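Local coordinates for glycosylation Associate Protein 3 (Streptococcus agalactiae serotype V, PDB 6OYC) that probably acts with its Gap partner proteins in the glycosylation and export of serine-rich surface adhesins by the accessory Sec system, at residues Phe19-Gln24 with Val30-Pro35; Ile121-Ala126 with Phe131-Leu136; Tyr6-Asp11 with Glu170-Val175; Ser48-Asn51 with Arg56-Pro59. All coordinates share one frame; numbering follows the deposited sequence.

Interaction 1: residues Phe19-Gln24 with Val30-Pro35; sequences FGTKLQ and VCFENP
Two torsions bring Thr21 and Phe32 together: Thr21 carries CG2 anti to its own N (chi1 -60° for OG1), and Phe32 has CG likewise anti to N, chi1 171°. The methyl CG2 of Thr21 then lands over one face of the Phe32 ring, 3.6 Å from the centroid, a CH-pi contact off centre toward the CD2-CE2 side. The other branch of Thr21 faces Asn34, whose ND2 gives OG1 a 2.7 Å hydrogen bond lying nearly in the amide plane. Asn34 OD1 is held by weak bonds from the backbone N atoms of Leu36 and Ala37, which helps fix the rotation of the amide. Next along, Leu23 CD2 reaches 3.9 Å to Phe32 CD2 and equally far to Val30 CG1, while Trp9 packs on both Leu23 and Val30. On the other face of the hairpin Lys22 and Glu33 run side by side, Lys22 NZ staying 4.8 Å from Glu33 OE2. Antiparallel backbone bonds join the hydrogen-bonded pairs Lys22-Glu33 and Gln24-Cys31, with Lys22 N 2.9 Å from Glu33 O. The chemistry is thus split: an apolar face turned to the aromatic core, a polar one where opposite charges lie near without touching, and an amide-hydroxyl bond just beyond the paired strands.

Interaction 2: residues Ile121-Ala126 with Phe131-Leu136; sequences ISLINA and FTFHYL
Apolar contacts between Ile121 and Leu136 and between Leu123 and Phe133 make up most of this meeting, which is purely side chain to side chain. The two strands run roughly antiparallel, 150° between their directions, but their axes stay 10.3 Å apart, so no backbone bond passes between them. Ile121 and Leu136 overlap flank to flank, pointing opposite ways, and the branch methyl CG2 of Ile121 comes 3.6 Å from Leu136 CD1. Leu123 brings both its methyls to one aromatic ring: CD1 sits 3.7 Å from Phe133 CE1.

The second kind is CH-pi. Leu123 CD2 lies over a face of the Phe133 ring, 4.1 Å from the centroid and displaced toward the rim on the CG-CD1 side. The opposite face of that ring has Tyr135 N above it, and Leu136 CG lies in plane at its edge, so Phe133 is held between its own strand and the one across.

Polar groups play a lesser part. Asn125 OD1 approaches Phe131 CE2 to 4.4 Å, but its hydrogen bond is to Cys128 N, in the turn joining the strands.

All six touching residues are buried, as expected of the interior between two packed antiparallel sheets. Strand 118-125 runs between strands 41-47 and 84-91 in one sheet, with Val86 and Trp46 against Ile121; strand 130-140 lies in the other, where Leu74 of strand 69-78 packs on Phe133 and Leu136. Trp9, from the loop after strand 4-7, fills in beside Leu123 and Phe133.

Interaction 3: residues Tyr6-Asp11 with Glu170-Val175; sequences YIYWDD and EKKDSV
Tyr6 opens the contact by offering one face of its ring to the Lys172 side chain. The lysine runs extended beyond CG across that face, the lysine and the ring lying antiparallel; CD stands over the ring, 3.7 Å from its centroid, in a CH-pi contact set toward the rim by CD1 and CE1. At the far end the Tyr6 hydroxyl has a weak hydrogen bond with Lys137 NZ, and the edge-to-face ring of Tyr135 packs against Tyr6 as well.

Two residues on, Tyr8 arrives from the opposite direction to the lysine. With chi1 -63° its ring reaches out along the same side as that of Tyr6, and its OH accepts a 3.0 Å hydrogen bond from Lys172 NZ, which lies near the ring plane. Tyr8 thus gives the ammonium group a hydrogen bond while the methylene chain rests on Tyr6; proximity to this charge might lower the pKa of the Tyr8 hydroxyl somewhat.

On the other side, Lys172 belongs to the short helix 171-174, where Ser174 OG bonds back to Lys171 O at 2.8 Å. This is a small interdomain contact, a lysine laid over a tyrosine, bridging the N-terminal beta-sandwich and the C-terminal domain built on a parallel beta-sheet with flanking helices.

Interaction 4: residues Ser48-Asn51 with Arg56-Pro59; sequences SQTN and RISP
The hydroxyl of Thr50 makes the one hydrogen bond between these loops: OG1 donates to Ile57 O at 2.7 Å, in the carbonyl plane and with a C=O...donor angle of 146°. The chi1 of 70° places OG1 between the backbone N and the carbonyl carbon of Thr50, which turns it to the carbonyl across the way. OG1 also lies 3.5 Å from Pro59 CD, and the methyl CG2 comes 3.6 Å from Pro59 N, so the threonine is packed against the proline while it holds the bond.

Pro59 in turn leans on the other loop's main chain. Its CB is 3.4 Å from Ser48 C and 3.5 Å from Gln49 N, close to the peptide link between those two residues. The segments run in roughly opposite directions, 152° apart, with the CA atoms of Gln49 and Pro59 at 4.8 Å.

Between the segments sits the short helix 52-55. Asn51 is its N-cap, with OD1 accepting from Ser54 N, and Arg56 leaves it with positive phi, its NE bonded to Gln53 O. Thr50 and Ile57 thus tie together the segments before and after the small helix. The whole unit follows strand 41-47, an outermost strand of its four-stranded sheet, and is fastened to neighbouring strand 118-125 through Ser48 OG and Tyr119 N; beyond Pro59 the chain goes on to strand 69-78.

From the N terminus, 6-11 comes first, but interaction 3 closes only at 170-175, a loop of 158 residues that encloses the other three contacts. Within it they follow one another without crossing: interaction 1 closes the hairpin of strands 22-26 and 29-33, interaction 4 closes over helix 52-55, and interaction 2 closes the turn between strands 118-125 and 130-140. Interactions 1 and 2 share a sheet, with Val30 and Phe32 backbone-bonded to Phe133 and Phe131, and farther along the same edge of strand 130-140 Ile7 bonds to Leu136. Interaction 2 joins the two sheets of the sandwich, and interaction 3 joins it to the C-terminal domain.

Interaction 1: residues Phe19-Gln24 with Val30-Pro35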
loop_
_atom_site.group_PDB
_atom_site.type_symbol
_atom_site.label_atom_id
_atom_site.label_comp_id
_atom_site.label_asym_id
_atom_site.label_seq_id
_atom_site.Cartn_x
_atom_site.Cartn_y
_atom_site.Cartn_z
ATOM N N PHE C 19 -25.459 -8.669 -8.494
ATOM C CA PHE C 19 -26.268 -9.603 -9.271
ATOM C C PHE C 19 -25.636 -9.809 -10.644
ATOM O O PHE C 19 -25.351 -8.845 -11.362
ATOM C CB PHE C 19 -27.712 -9.107 -9.405
ATOM C CG PHE C 19 -28.404 -8.869 -8.080
ATOM C CD1 PHE C 19 -29.066 -9.897 -7.435
ATOM C CD2 PHE C 19 -28.387 -7.623 -7.489
ATOM C CE1 PHE C 19 -29.698 -9.695 -6.226
ATOM C CE2 PHE C 19 -29.015 -7.406 -6.278
ATOM C CZ PHE C 19 -29.670 -8.447 -5.644
ATOM N N GLY C 20 -25.374 -11.066 -10.979
ATOM C CA GLY C 20 -24.817 -11.422 -12.270
ATOM C C GLY C 20 -23.336 -11.159 -12.470
ATOM O O GLY C 20 -22.717 -11.785 -13.330
ATOM N N THR C 21 -22.745 -10.263 -11.691
ATOM C CA THR C 21 -21.367 -9.851 -11.936
ATOM C C THR C 21 -20.366 -10.929 -11.516
ATOM O O THR C 21 -20.528 -11.598 -10.493
ATOM C CB THR C 21 -21.080 -8.548 -11.193
ATOM O OG1 THR C 21 -21.967 -7.523 -11.653
ATOM C CG2 THR C 21 -19.644 -8.107 -11.385
ATOM N N LYS C 22 -19.321 -11.106 -12.322
ATOM C CA LYS C 22 -18.177 -11.925 -11.935
ATOM C C LYS C 22 -17.126 -11.004 -11.322
ATOM O O LYS C 22 -16.585 -10.121 -11.994
ATOM C CB LYS C 22 -17.644 -12.706 -13.130
ATOM C CG LYS C 22 -18.736 -13.587 -13.742
ATOM C CD LYS C 22 -18.316 -14.259 -15.034
ATOM C CE LYS C 22 -19.384 -15.250 -15.468
ATOM N NZ LYS C 22 -19.194 -15.715 -16.863
ATOM N N LEU C 23 -16.899 -11.162 -10.024
ATOM C CA LEU C 23 -15.888 -10.408 -9.301
ATOM C C LEU C 23 -14.741 -11.320 -8.925
ATOM O O LEU C 23 -14.952 -12.418 -8.399
ATOM C CB LEU C 23 -16.439 -9.746 -8.046
ATOM C CG LEU C 23 -17.463 -8.638 -8.235
ATOM C CD1 LEU C 23 -18.156 -8.431 -6.909
ATOM C CD2 LEU C 23 -16.825 -7.338 -8.755
ATOM N N GLN C 24 -13.530 -10.865 -9.178
ATOM C CA GLN C 24 -12.350 -11.598 -8.775
ATOM C C GLN C 24 -11.494 -10.694 -7.907
ATOM O O GLN C 24 -11.199 -9.558 -8.298
ATOM C CB GLN C 24 -11.589 -12.087 -9.988
ATOM C CG GLN C 24 -10.222 -12.568 -9.610
ATOM C CD GLN C 24 -9.669 -13.564 -10.580
ATOM O OE1 GLN C 24 -9.000 -14.516 -10.175
ATOM N NE2 GLN C 24 -9.939 -13.358 -11.877
ATOM N N VAL C 30 -9.676 -5.541 -7.339
ATOM C CA VAL C 30 -10.906 -6.238 -7.695
ATOM C C VAL C 30 -11.126 -6.118 -9.200
ATOM O O VAL C 30 -11.155 -5.006 -9.745
ATOM C CB VAL C 30 -12.120 -5.692 -6.920
ATOM C CG1 VAL C 30 -13.342 -6.545 -7.183
ATOM C CG2 VAL C 30 -11.812 -5.643 -5.431
ATOM N N CYS C 31 -11.269 -7.258 -9.872
ATOM C CA CYS C 31 -11.611 -7.301 -11.292
ATOM C C CYS C 31 -13.110 -7.566 -11.463
ATOM O O CYS C 31 -13.646 -8.550 -10.936
ATOM C CB CYS C 31 -10.792 -8.362 -12.030
ATOM S SG CYS C 31 -11.230 -8.520 -13.811
ATOM N N PHE C 32 -13.773 -6.691 -12.207
ATOM C CA PHE C 32 -15.213 -6.725 -12.419
ATOM C C PHE C 32 -15.502 -7.110 -13.865
ATOM O O PHE C 32 -14.893 -6.575 -14.796
ATOM C CB PHE C 32 -15.809 -5.354 -12.082
ATOM C CG PHE C 32 -17.259 -5.175 -12.449
ATOM C CD1 PHE C 32 -17.676 -5.142 -13.781
ATOM C CD2 PHE C 32 -18.200 -4.955 -11.451
ATOM C CE1 PHE C 32 -19.005 -4.958 -14.106
ATOM C CE2 PHE C 32 -19.525 -4.760 -11.766
ATOM C CZ PHE C 32 -19.934 -4.761 -13.095
ATOM N N GLU C 33 -16.453 -8.019 -14.054
ATOM C CA GLU C 33 -16.874 -8.414 -15.392
ATOM C C GLU C 33 -18.380 -8.630 -15.372
ATOM O O GLU C 33 -18.871 -9.578 -14.751
ATOM C CB GLU C 33 -16.144 -9.674 -15.860
ATOM C CG GLU C 33 -16.574 -10.138 -17.243
ATOM C CD GLU C 33 -16.207 -11.584 -17.503
ATOM O OE1 GLU C 33 -15.607 -12.214 -16.603
ATOM O OE2 GLU C 33 -16.526 -12.093 -18.597
ATOM N N ASN C 34 -19.114 -7.740 -16.032
ATOM C CA ASN C 34 -20.555 -7.900 -16.206
ATOM C C ASN C 34 -20.905 -7.383 -17.591
ATOM O O ASN C 34 -21.118 -6.179 -17.792
ATOM C CB ASN C 34 -21.343 -7.180 -15.114
ATOM C CG ASN C 34 -22.785 -7.590 -15.089
ATOM O OD1 ASN C 34 -23.364 -7.892 -16.131
ATOM N ND2 ASN C 34 -23.387 -7.599 -13.900
ATOM N N PRO C 35 -20.966 -8.277 -18.582
ATOM C CA PRO C 35 -21.162 -7.821 -19.965
ATOM C C PRO C 35 -22.518 -7.200 -20.182
ATOM O O PRO C 35 -22.676 -6.376 -21.089
ATOM C CB PRO C 35 -20.993 -9.105 -20.794
ATOM C CG PRO C 35 -20.462 -10.150 -19.829
ATOM C CD PRO C 35 -20.949 -9.746 -18.484
#

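Interaction 2: residues Ile121-Ala126 with Phe131-Leu136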
loop_
_atom_site.group_PDB
_atom_site.type_symbol
_atom_site.label_atom_id
_atom_site.label_comp_id
_atom_site.label_asym_id
_atom_site.label_seq_id
_atom_site.Cartn_x
_atom_site.Cartn_y
_atom_site.Cartn_z
ATOM N N ILE C 121 -18.656 6.400 1.523
ATOM C CA ILE C 121 -18.169 6.535 0.155
ATOM C C ILE C 121 -18.596 5.292 -0.600
ATOM O O ILE C 121 -18.401 4.177 -0.111
ATOM C CB ILE C 121 -16.641 6.723 0.098
ATOM C CG1 ILE C 121 -16.232 7.977 0.880
ATOM C CG2 ILE C 121 -16.202 6.825 -1.325
ATOM C CD1 ILE C 121 -14.718 8.149 1.064
ATOM N N SER C 122 -19.193 5.482 -1.777
ATOM C CA SER C 122 -19.748 4.389 -2.562
ATOM C C SER C 122 -19.150 4.376 -3.958
ATOM O O SER C 122 -19.089 5.413 -4.627
ATOM C CB SER C 122 -21.269 4.495 -2.661
ATOM O OG SER C 122 -21.866 4.215 -1.421
ATOM N N LEU C 123 -18.702 3.199 -4.382
ATOM C CA LEU C 123 -18.357 2.946 -5.771
ATOM C C LEU C 123 -19.640 2.656 -6.533
ATOM O O LEU C 123 -20.426 1.791 -6.128
ATOM C CB LEU C 123 -17.416 1.749 -5.859
ATOM C CG LEU C 123 -16.329 1.625 -6.914
ATOM C CD1 LEU C 123 -15.342 2.780 -6.783
ATOM C CD2 LEU C 123 -15.612 0.267 -6.741
ATOM N N ILE C 124 -19.873 3.383 -7.621
ATOM C CA ILE C 124 -21.113 3.240 -8.375
ATOM C C ILE C 124 -20.794 2.917 -9.831
ATOM O O ILE C 124 -20.027 3.636 -10.483
ATOM C CB ILE C 124 -21.992 4.492 -8.257
ATOM C CG1 ILE C 124 -22.293 4.760 -6.784
ATOM C CG2 ILE C 124 -23.277 4.295 -9.028
ATOM C CD1 ILE C 124 -23.183 5.936 -6.542
ATOM N N ASN C 125 -21.382 1.826 -10.326
ATOM C CA ASN C 125 -21.238 1.395 -11.712
ATOM C C ASN C 125 -22.327 2.050 -12.552
ATOM O O ASN C 125 -23.518 1.915 -12.242
ATOM C CB ASN C 125 -21.334 -0.131 -11.819
ATOM C CG ASN C 125 -21.067 -0.643 -13.233
ATOM O OD1 ASN C 125 -20.256 -0.078 -13.963
ATOM N ND2 ASN C 125 -21.747 -1.716 -13.618
ATOM N N ALA C 126 -21.917 2.748 -13.613
ATOM C CA ALA C 126 -22.856 3.401 -14.520
ATOM C C ALA C 126 -22.785 2.799 -15.924
ATOM O O ALA C 126 -22.399 3.482 -16.879
ATOM C CB ALA C 126 -22.577 4.906 -14.565
ATOM N N PHE C 131 -13.898 -3.493 -15.447
ATOM C CA PHE C 131 -12.911 -2.613 -14.843
ATOM C C PHE C 131 -12.139 -3.372 -13.770
ATOM O O PHE C 131 -12.594 -4.406 -13.264
ATOM C CB PHE C 131 -13.568 -1.352 -14.265
ATOM C CG PHE C 131 -14.503 -1.618 -13.104
ATOM C CD1 PHE C 131 -14.012 -1.738 -11.813
ATOM C CD2 PHE C 131 -15.863 -1.723 -13.305
ATOM C CE1 PHE C 131 -14.866 -1.972 -10.752
ATOM C CE2 PHE C 131 -16.726 -1.954 -12.239
ATOM C CZ PHE C 131 -16.230 -2.082 -10.969
ATOM N N THR C 132 -10.964 -2.829 -13.420
ATOM C CA THR C 132 -10.167 -3.274 -12.283
ATOM C C THR C 132 -10.058 -2.122 -11.299
ATOM O O THR C 132 -9.486 -1.079 -11.623
ATOM C CB THR C 132 -8.763 -3.733 -12.701
ATOM O OG1 THR C 132 -8.863 -4.887 -13.541
ATOM C CG2 THR C 132 -7.929 -4.096 -11.465
ATOM N N PHE C 133 -10.599 -2.312 -10.101
ATOM C CA PHE C 133 -10.521 -1.317 -9.041
ATOM C C PHE C 133 -9.334 -1.630 -8.140
ATOM O O PHE C 133 -9.153 -2.779 -7.718
ATOM C CB PHE C 133 -11.810 -1.288 -8.221
ATOM C CG PHE C 133 -11.730 -0.413 -7.000
ATOM C CD1 PHE C 133 -11.944 0.958 -7.099
ATOM C CD2 PHE C 133 -11.422 -0.956 -5.756
ATOM C CE1 PHE C 133 -11.862 1.768 -5.973
ATOM C CE2 PHE C 133 -11.343 -0.160 -4.637
ATOM C CZ PHE C 133 -11.567 1.203 -4.738
ATOM N N HIS C 134 -8.537 -0.609 -7.840
ATOM C CA HIS C 134 -7.385 -0.763 -6.952
ATOM C C HIS C 134 -7.660 -0.184 -5.574
ATOM O O HIS C 134 -7.583 -0.904 -4.577
ATOM C CB HIS C 134 -6.137 -0.110 -7.567
ATOM C CG HIS C 134 -5.756 -0.703 -8.882
ATOM N ND1 HIS C 134 -5.393 -2.027 -9.018
ATOM C CD2 HIS C 134 -5.721 -0.171 -10.127
ATOM C CE1 HIS C 134 -5.135 -2.281 -10.288
ATOM N NE2 HIS C 134 -5.329 -1.174 -10.983
ATOM N N TYR C 135 -7.974 1.107 -5.496
ATOM C CA TYR C 135 -8.177 1.737 -4.199
ATOM C C TYR C 135 -8.691 3.153 -4.392
ATOM O O TYR C 135 -8.678 3.711 -5.494
ATOM C CB TYR C 135 -6.892 1.755 -3.360
ATOM C CG TYR C 135 -5.715 2.463 -3.995
ATOM C CD1 TYR C 135 -5.651 3.854 -4.046
ATOM C CD2 TYR C 135 -4.642 1.734 -4.517
ATOM C CE1 TYR C 135 -4.554 4.507 -4.613
ATOM C CE2 TYR C 135 -3.541 2.379 -5.085
ATOM C CZ TYR C 135 -3.500 3.760 -5.134
ATOM O OH TYR C 135 -2.409 4.390 -5.704
ATOM N N LEU C 136 -9.140 3.728 -3.290
ATOM C CA LEU C 136 -9.348 5.156 -3.189
ATOM C C LEU C 136 -8.317 5.707 -2.219
ATOM O O LEU C 136 -7.864 4.998 -1.311
ATOM C CB LEU C 136 -10.758 5.490 -2.708
ATOM C CG LEU C 136 -11.964 4.946 -3.483
ATOM C CD1 LEU C 136 -13.223 5.396 -2.793
ATOM C CD2 LEU C 136 -11.994 5.429 -4.916
#

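Interaction 3: residues Tyr6-Asp11 with Glu170-Val175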
loop_
_atom_site.group_PDB
_atom_site.type_symbol
_atom_site.label_atom_id
_atom_site.label_comp_id
_atom_site.label_asym_id
_atom_site.label_seq_id
_atom_site.Cartn_x
_atom_site.Cartn_y
_atom_site.Cartn_z
ATOM N N TYR C 6 -5.556 4.937 2.539
ATOM C CA TYR C 6 -5.766 4.152 1.338
ATOM C C TYR C 6 -6.881 3.169 1.641
ATOM O O TYR C 6 -6.863 2.494 2.672
ATOM C CB TYR C 6 -4.488 3.444 0.891
ATOM C CG TYR C 6 -3.420 4.379 0.324
ATOM C CD1 TYR C 6 -2.565 5.087 1.168
ATOM C CD2 TYR C 6 -3.252 4.539 -1.060
ATOM C CE1 TYR C 6 -1.568 5.944 0.644
ATOM C CE2 TYR C 6 -2.265 5.388 -1.589
ATOM C CZ TYR C 6 -1.427 6.081 -0.733
ATOM O OH TYR C 6 -0.459 6.922 -1.241
ATOM N N ILE C 7 -7.860 3.112 0.747
ATOM C CA ILE C 7 -9.151 2.517 1.024
ATOM C C ILE C 7 -9.433 1.480 -0.055
ATOM O O ILE C 7 -9.416 1.801 -1.251
ATOM C CB ILE C 7 -10.239 3.609 1.071
ATOM C CG1 ILE C 7 -10.087 4.450 2.336
ATOM C CG2 ILE C 7 -11.582 3.037 1.035
ATOM C CD1 ILE C 7 -10.507 5.927 2.116
ATOM N N TYR C 8 -9.704 0.246 0.369
ATOM C CA TYR C 8 -9.728 -0.916 -0.503
ATOM C C TYR C 8 -11.107 -1.566 -0.517
ATOM O O TYR C 8 -11.855 -1.509 0.467
ATOM C CB TYR C 8 -8.669 -1.937 -0.052
ATOM C CG TYR C 8 -7.265 -1.397 -0.159
ATOM C CD1 TYR C 8 -6.546 -1.508 -1.341
ATOM C CD2 TYR C 8 -6.664 -0.756 0.913
ATOM C CE1 TYR C 8 -5.258 -0.999 -1.448
ATOM C CE2 TYR C 8 -5.388 -0.252 0.818
ATOM C CZ TYR C 8 -4.688 -0.370 -0.360
ATOM O OH TYR C 8 -3.407 0.144 -0.444
ATOM N N TRP C 9 -11.433 -2.192 -1.644
ATOM C CA TRP C 9 -12.710 -2.888 -1.800
ATOM C C TRP C 9 -12.625 -4.256 -1.128
ATOM O O TRP C 9 -11.826 -5.109 -1.531
ATOM C CB TRP C 9 -13.060 -3.011 -3.284
ATOM C CG TRP C 9 -14.352 -3.703 -3.617
ATOM C CD1 TRP C 9 -15.137 -4.452 -2.779
ATOM C CD2 TRP C 9 -15.008 -3.718 -4.888
ATOM N NE1 TRP C 9 -16.229 -4.928 -3.453
ATOM C CE2 TRP C 9 -16.181 -4.486 -4.746
ATOM C CE3 TRP C 9 -14.719 -3.156 -6.135
ATOM C CZ2 TRP C 9 -17.063 -4.712 -5.800
ATOM C CZ3 TRP C 9 -15.600 -3.383 -7.184
ATOM C CH2 TRP C 9 -16.755 -4.159 -7.008
ATOM N N ASP C 10 -13.448 -4.457 -0.102
ATOM C CA ASP C 10 -13.565 -5.730 0.596
ATOM C C ASP C 10 -14.773 -6.526 0.087
ATOM O O ASP C 10 -15.778 -5.956 -0.339
ATOM C CB ASP C 10 -13.679 -5.478 2.092
ATOM C CG ASP C 10 -13.216 -6.634 2.891
ATOM O OD1 ASP C 10 -14.024 -7.559 3.102
ATOM O OD2 ASP C 10 -12.039 -6.625 3.298
ATOM N N ASP C 11 -14.678 -7.856 0.132
ATOM C CA ASP C 11 -15.746 -8.669 -0.453
ATOM C C ASP C 11 -16.909 -8.929 0.491
ATOM O O ASP C 11 -17.913 -9.522 0.055
ATOM C CB ASP C 11 -15.211 -10.016 -0.935
ATOM C CG ASP C 11 -14.325 -10.673 0.073
ATOM O OD1 ASP C 11 -13.884 -9.964 1.007
ATOM O OD2 ASP C 11 -14.091 -11.896 -0.066
ATOM N N GLU C 170 8.686 2.489 1.072
ATOM C CA GLU C 170 7.329 2.017 0.825
ATOM C C GLU C 170 6.663 2.916 -0.207
ATOM O O GLU C 170 6.836 4.139 -0.188
ATOM C CB GLU C 170 6.504 1.999 2.122
ATOM C CG GLU C 170 7.049 1.133 3.262
ATOM C CD GLU C 170 7.114 -0.357 2.920
ATOM O OE1 GLU C 170 8.028 -1.042 3.425
ATOM O OE2 GLU C 170 6.259 -0.854 2.147
ATOM N N LYS C 171 5.925 2.291 -1.128
ATOM C CA LYS C 171 5.358 3.015 -2.260
ATOM C C LYS C 171 4.516 4.192 -1.793
ATOM O O LYS C 171 4.633 5.305 -2.317
ATOM C CB LYS C 171 4.527 2.066 -3.128
ATOM C CG LYS C 171 3.939 2.708 -4.384
ATOM C CD LYS C 171 2.423 2.756 -4.288
ATOM C CE LYS C 171 1.796 3.461 -5.488
ATOM N NZ LYS C 171 0.365 3.818 -5.229
ATOM N N LYS C 172 3.662 3.967 -0.795
ATOM C CA LYS C 172 2.827 5.051 -0.302
ATOM C C LYS C 172 3.641 6.151 0.366
ATOM O O LYS C 172 3.164 7.287 0.448
ATOM C CB LYS C 172 1.773 4.496 0.646
ATOM C CG LYS C 172 0.925 3.411 -0.004
ATOM C CD LYS C 172 0.042 2.777 1.037
ATOM C CE LYS C 172 -0.684 1.547 0.548
ATOM N NZ LYS C 172 -1.452 0.975 1.710
ATOM N N ASP C 173 4.860 5.851 0.817
ATOM C CA ASP C 173 5.728 6.886 1.357
ATOM C C ASP C 173 6.508 7.617 0.279
ATOM O O ASP C 173 6.917 8.758 0.505
ATOM C CB ASP C 173 6.747 6.306 2.336
ATOM C CG ASP C 173 6.140 5.886 3.644
ATOM O OD1 ASP C 173 5.028 6.352 3.988
ATOM O OD2 ASP C 173 6.792 5.071 4.329
ATOM N N SER C 174 6.765 6.967 -0.862
ATOM C CA SER C 174 7.635 7.563 -1.869
ATOM C C SER C 174 7.020 8.834 -2.427
ATOM O O SER C 174 7.721 9.813 -2.695
ATOM C CB SER C 174 7.918 6.560 -2.989
ATOM O OG SER C 174 6.758 6.285 -3.762
ATOM N N VAL C 175 5.702 8.849 -2.549
ATOM C CA VAL C 175 4.933 9.987 -3.030
ATOM C C VAL C 175 5.199 11.223 -2.172
ATOM O O VAL C 175 4.847 12.338 -2.564
ATOM C CB VAL C 175 3.446 9.590 -3.057
ATOM C CG1 VAL C 175 2.564 10.670 -3.654
ATOM C CG2 VAL C 175 3.265 8.261 -3.830
#

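Interaction 4: residues Ser48-Asn51 with Arg56-Pro59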
loop_
_atom_site.group_PDB
_atom_site.type_symbol
_atom_site.label_atom_id
_atom_site.label_comp_id
_atom_site.label_asym_id
_atom_site.label_seq_id
_atom_site.Cartn_x
_atom_site.Cartn_y
_atom_site.Cartn_z
ATOM N N SER C 48 -17.703 5.625 7.778
ATOM C CA SER C 48 -16.936 6.274 8.836
ATOM C C SER C 48 -17.382 5.873 10.242
ATOM O O SER C 48 -16.759 6.309 11.220
ATOM C CB SER C 48 -17.003 7.811 8.686
ATOM O OG SER C 48 -18.108 8.412 9.348
ATOM N N GLN C 49 -18.436 5.072 10.371
ATOM C CA GLN C 49 -18.955 4.677 11.674
ATOM C C GLN C 49 -19.769 3.404 11.520
ATOM O O GLN C 49 -20.496 3.251 10.538
ATOM C CB GLN C 49 -19.827 5.775 12.279
ATOM C CG GLN C 49 -20.401 5.418 13.634
ATOM C CD GLN C 49 -20.691 6.653 14.464
ATOM O OE1 GLN C 49 -20.000 7.702 14.361
ATOM N NE2 GLN C 49 -21.732 6.556 15.275
ATOM N N THR C 50 -19.637 2.494 12.486
ATOM C CA THR C 50 -20.378 1.239 12.502
ATOM C C THR C 50 -20.757 0.886 13.939
ATOM O O THR C 50 -20.154 1.361 14.900
ATOM C CB THR C 50 -19.561 0.059 11.936
ATOM O OG1 THR C 50 -18.500 -0.268 12.858
ATOM C CG2 THR C 50 -18.961 0.358 10.576
ATOM N N ASN C 51 -21.745 0.010 14.075
ATOM C CA ASN C 51 -21.983 -0.742 15.301
ATOM C C ASN C 51 -21.563 -2.180 15.016
ATOM O O ASN C 51 -21.931 -2.735 13.975
ATOM C CB ASN C 51 -23.462 -0.658 15.742
ATOM C CG ASN C 51 -23.825 -1.708 16.803
ATOM O OD1 ASN C 51 -24.217 -2.829 16.476
ATOM N ND2 ASN C 51 -23.657 -1.354 18.079
ATOM N N ARG C 56 -20.655 -5.860 11.829
ATOM C CA ARG C 56 -19.628 -6.894 11.986
ATOM C C ARG C 56 -18.264 -6.468 11.437
ATOM O O ARG C 56 -17.434 -7.327 11.119
ATOM C CB ARG C 56 -20.065 -8.219 11.340
ATOM C CG ARG C 56 -21.422 -8.727 11.831
ATOM C CD ARG C 56 -21.288 -9.261 13.247
ATOM N NE ARG C 56 -22.539 -9.346 13.985
ATOM C CZ ARG C 56 -22.958 -10.440 14.609
ATOM N NH1 ARG C 56 -22.236 -11.558 14.539
ATOM N NH2 ARG C 56 -24.099 -10.415 15.299
ATOM N N ILE C 57 -18.025 -5.157 11.318
ATOM C CA ILE C 57 -16.723 -4.602 10.973
ATOM C C ILE C 57 -16.585 -3.255 11.655
ATOM O O ILE C 57 -17.575 -2.607 12.009
ATOM C CB ILE C 57 -16.518 -4.399 9.456
ATOM C CG1 ILE C 57 -17.642 -3.512 8.888
ATOM C CG2 ILE C 57 -16.385 -5.746 8.729
ATOM C CD1 ILE C 57 -17.348 -3.022 7.464
ATOM N N SER C 58 -15.333 -2.839 11.833
ATOM C CA SER C 58 -14.995 -1.484 12.218
ATOM C C SER C 58 -15.218 -0.531 11.043
ATOM O O SER C 58 -15.195 -0.952 9.886
ATOM C CB SER C 58 -13.533 -1.431 12.656
ATOM O OG SER C 58 -13.337 -2.213 13.818
ATOM N N PRO C 59 -15.417 0.761 11.305
ATOM C CA PRO C 59 -15.443 1.709 10.190
ATOM C C PRO C 59 -14.133 1.603 9.437
ATOM O O PRO C 59 -13.086 1.313 10.015
ATOM C CB PRO C 59 -15.584 3.072 10.874
ATOM C CG PRO C 59 -15.005 2.858 12.231
ATOM C CD PRO C 59 -15.417 1.459 12.606
#